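Local coordinates for protein hemolysin (Xylella fastidiosa, PDB 2OAI) that is probably a membrane protein of the CNNM/CorC family, whose CorC_HlyC transporter-associated domain binds calcium ions here, at residues I22-L31 / N46-C54. Sequence-based numbering, arbitrary orientation.
Sequences IDGTLPIEEL and NYHTLAGMC. With EDO (1,2-ethanediol), chain E.
L50 lies between I22 and L31, one methyl turned to each. CG anti to the backbone N (chi1 179°) carries the branch across, and the fork then gives CD2 to I22 CG2 at 3.7 Å and CD1 to L31 CD2 at 3.8 Å; both neighbours run at about a right angle to L50. L31 CD2 also meets the CE methyl of selenomethionine M53, whose chain bends at chi3 (73°). I28 packs beside M53: I28 CD1 lies against the T49 carbonyl and 3.9 Å from M53 CB, while I28 CG1 meets the edge of the Y47 ring in its plane, 3.7 Å from Y47 CD1. One face of that ring is covered by M53 CA. These side chains sit where the starts of helices 28-35 and 50-58 come together over one antiparallel sheet, in the transporter-associated domain; I75 of strand 73-76 touches both L50 and M53. The backbones form a single bridge at P27 and T49, both N-cap residues. Backbone hydrogen bonds run from I28 N to H48 O, from L50 N to L26 O (2.9 Å) and from A51 N to G24 O (2.8 Å). T49 OG1 accepts from G52 N, capping its helix. In the adjoining Asx turn, D23 OD1 receives T25 N on its anti lone pair and T25 OG1 from above the carboxylate plane; the D23 side chain comes within about 5 Å of a bound calcium ion.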
loop_
_atom_site.group_PDB
_atom_site.type_symbol
_atom_site.label_atom_id
_atom_site.label_comp_id
_atom_site.label_asym_id
_atom_site.label_seq_id
_atom_site.Cartn_x
_atom_site.Cartn_y
_atom_site.Cartn_z
ATOM N N ILE A 22 -5.676 -3.135 3.995
ATOM C CA ILE A 22 -7.036 -2.788 4.440
ATOM C C ILE A 22 -7.397 -1.338 4.087
ATOM O O ILE A 22 -6.587 -0.431 4.246
ATOM C CB ILE A 22 -7.204 -3.006 5.947
ATOM C CG1 ILE A 22 -6.797 -4.455 6.326
ATOM C CG2 ILE A 22 -8.680 -2.703 6.367
ATOM C CD1 ILE A 22 -7.064 -4.821 7.800
ATOM N N ASP A 23 -8.609 -1.143 3.580
ATOM C CA ASP A 23 -9.112 0.200 3.220
ATOM C C ASP A 23 -9.287 1.029 4.509
ATOM O O ASP A 23 -9.716 0.490 5.550
ATOM C CB ASP A 23 -10.460 0.043 2.499
ATOM C CG ASP A 23 -10.896 1.311 1.835
ATOM O OD1 ASP A 23 -11.342 2.231 2.545
ATOM O OD2 ASP A 23 -10.789 1.401 0.596
ATOM N N GLY A 24 -8.916 2.315 4.478
ATOM C CA GLY A 24 -9.115 3.169 5.659
ATOM C C GLY A 24 -10.549 3.245 6.157
ATOM O O GLY A 24 -10.780 3.556 7.323
ATOM N N THR A 25 -11.534 2.980 5.295
ATOM C CA THR A 25 -12.937 3.070 5.730
ATOM C C THR A 25 -13.459 1.851 6.506
ATOM O O THR A 25 -14.630 1.837 6.935
ATOM C CB THR A 25 -13.885 3.317 4.541
ATOM O OG1 THR A 25 -13.828 2.184 3.668
ATOM C CG2 THR A 25 -13.496 4.585 3.809
ATOM N N LEU A 26 -12.628 0.833 6.711
ATOM C CA LEU A 26 -13.133 -0.372 7.383
ATOM C C LEU A 26 -13.591 0.014 8.807
ATOM O O LEU A 26 -12.812 0.625 9.539
ATOM C CB LEU A 26 -12.055 -1.471 7.445
ATOM C CG LEU A 26 -12.579 -2.814 7.998
ATOM C CD1 LEU A 26 -13.505 -3.474 6.978
ATOM C CD2 LEU A 26 -11.443 -3.722 8.401
ATOM N N PRO A 27 -14.834 -0.321 9.195
ATOM C CA PRO A 27 -15.227 0.068 10.562
ATOM C C PRO A 27 -14.379 -0.667 11.611
ATOM O O PRO A 27 -13.991 -1.811 11.380
ATOM C CB PRO A 27 -16.697 -0.372 10.671
ATOM C CG PRO A 27 -17.150 -0.622 9.251
ATOM C CD PRO A 27 -15.908 -1.027 8.480
ATOM N N ILE A 28 -14.106 -0.016 12.748
ATOM C CA ILE A 28 -13.290 -0.612 13.827
ATOM C C ILE A 28 -13.919 -1.909 14.370
ATOM O O ILE A 28 -13.208 -2.847 14.730
ATOM C CB ILE A 28 -13.045 0.411 14.985
ATOM C CG1 ILE A 28 -12.124 1.544 14.525
ATOM C CG2 ILE A 28 -12.505 -0.275 16.280
ATOM C CD1 ILE A 28 -10.696 1.151 14.123
ATOM N N GLU A 29 -15.244 -1.975 14.404
ATOM C CA GLU A 29 -15.927 -3.181 14.877
ATOM C C GLU A 29 -15.539 -4.360 14.015
ATOM O O GLU A 29 -15.262 -5.454 14.517
ATOM C CB GLU A 29 -17.435 -3.033 14.788
ATOM C CG GLU A 29 -18.024 -2.022 15.699
ATOM C CD GLU A 29 -19.520 -2.223 15.830
ATOM O OE1 GLU A 29 -20.258 -1.798 14.907
ATOM O OE2 GLU A 29 -19.953 -2.820 16.844
ATOM N N GLU A 30 -15.537 -4.125 12.708
ATOM C CA GLU A 30 -15.221 -5.165 11.752
ATOM C C GLU A 30 -13.733 -5.491 11.800
ATOM O O GLU A 30 -13.344 -6.642 11.675
ATOM C CB GLU A 30 -15.640 -4.741 10.338
ATOM C CG GLU A 30 -16.871 -5.471 9.799
ATOM C CD GLU A 30 -16.573 -6.935 9.447
ATOM O OE1 GLU A 30 -15.380 -7.308 9.345
ATOM O OE2 GLU A 30 -17.531 -7.716 9.269
ATOM N N LEU A 31 -12.905 -4.471 11.987
ATOM C CA LEU A 31 -11.471 -4.672 12.152
ATOM C C LEU A 31 -11.190 -5.570 13.373
ATOM O O LEU A 31 -10.374 -6.500 13.294
ATOM C CB LEU A 31 -10.757 -3.325 12.290
ATOM C CG LEU A 31 -9.226 -3.366 12.401
ATOM C CD1 LEU A 31 -8.539 -3.949 11.156
ATOM C CD2 LEU A 31 -8.658 -1.970 12.734
ATOM N N ASN A 46 -13.772 8.770 19.409
ATOM C CA ASN A 46 -13.717 9.854 18.438
ATOM C C ASN A 46 -13.467 9.283 17.047
ATOM O O ASN A 46 -13.156 10.027 16.099
ATOM C CB ASN A 46 -12.649 10.898 18.812
ATOM C CG ASN A 46 -11.280 10.281 19.060
ATOM O OD1 ASN A 46 -11.146 9.337 19.851
ATOM N ND2 ASN A 46 -10.249 10.825 18.404
ATOM N N TYR A 47 -13.609 7.960 16.935
ATOM C CA TYR A 47 -13.455 7.279 15.653
ATOM C C TYR A 47 -14.237 5.978 15.554
ATOM O O TYR A 47 -14.494 5.311 16.572
ATOM C CB TYR A 47 -11.979 7.027 15.358
ATOM C CG TYR A 47 -11.284 6.127 16.342
ATOM C CD1 TYR A 47 -11.381 4.735 16.225
ATOM C CD2 TYR A 47 -10.495 6.658 17.372
ATOM C CE1 TYR A 47 -10.733 3.888 17.123
ATOM C CE2 TYR A 47 -9.834 5.817 18.281
ATOM C CZ TYR A 47 -9.958 4.431 18.132
ATOM O OH TYR A 47 -9.333 3.571 19.007
ATOM N N HIS A 48 -14.644 5.636 14.339
ATOM C CA HIS A 48 -15.344 4.386 14.118
ATOM C C HIS A 48 -14.757 3.609 12.945
ATOM O O HIS A 48 -15.244 2.530 12.626
ATOM C CB HIS A 48 -16.851 4.602 13.942
ATOM C CG HIS A 48 -17.211 5.304 12.672
ATOM N ND1 HIS A 48 -17.058 6.667 12.505
ATOM C CD2 HIS A 48 -17.690 4.831 11.495
ATOM C CE1 HIS A 48 -17.423 7.003 11.278
ATOM N NE2 HIS A 48 -17.808 5.907 10.645
ATOM N N THR A 49 -13.731 4.163 12.306
ATOM C CA THR A 49 -13.074 3.491 11.192
ATOM C C THR A 49 -11.560 3.426 11.420
ATOM O O THR A 49 -10.994 4.166 12.248
ATOM C CB THR A 49 -13.286 4.210 9.823
ATOM O OG1 THR A 49 -12.550 5.446 9.809
ATOM C CG2 THR A 49 -14.757 4.458 9.519
ATOM N N LEU A 50 -10.914 2.549 10.660
ATOM C CA LEU A 50 -9.451 2.445 10.678
ATOM C C LEU A 50 -8.733 3.769 10.376
ATOM O O LEU A 50 -7.798 4.146 11.110
ATOM C CB LEU A 50 -9.001 1.315 9.734
ATOM C CG LEU A 50 -7.495 1.029 9.574
ATOM C CD1 LEU A 50 -6.797 0.852 10.940
ATOM C CD2 LEU A 50 -7.326 -0.218 8.709
ATOM N N ALA A 51 -9.153 4.505 9.334
ATOM C CA ALA A 51 -8.504 5.794 9.052
ATOM C C ALA A 51 -8.690 6.745 10.243
ATOM O O ALA A 51 -7.766 7.462 10.636
ATOM C CB ALA A 51 -9.077 6.425 7.772
ATOM N N GLY A 52 -9.908 6.760 10.792
ATOM C CA GLY A 52 -10.241 7.600 11.950
ATOM C C GLY A 52 -9.325 7.298 13.130
ATOM O O GLY A 52 -8.855 8.226 13.808
HETATM N N MSE A 53 -9.051 6.011 13.347
HETATM C CA MSE A 53 -8.189 5.607 14.432
HETATM C C MSE A 53 -6.766 6.115 14.209
HETATM O O MSE A 53 -6.106 6.555 15.157
HETATM C CB MSE A 53 -8.174 4.095 14.593
HETATM C CG MSE A 53 -7.233 3.701 15.681
HETATM SE SE MSE A 53 -7.451 1.870 16.281
HETATM C CE MSE A 53 -6.738 1.002 14.883
ATOM N N CYS A 54 -6.304 6.047 12.960
ATOM C CA CYS A 54 -5.001 6.610 12.618
ATOM C C CYS A 54 -4.899 8.104 12.918
ATOM O O CYS A 54 -3.914 8.545 13.510
ATOM C CB CYS A 54 -4.666 6.361 11.156
ATOM S SG CYS A 54 -4.445 4.604 10.802
HETATM C C1 EDO E . -10.061 5.196 2.016
HETATM O O1 EDO E . -10.699 4.296 1.140
HETATM C C2 EDO E . -10.428 5.075 3.476
HETATM O O2 EDO E . -9.995 6.239 4.180
HETATM O O HOH W 1 -16.913 0.597 14.158
#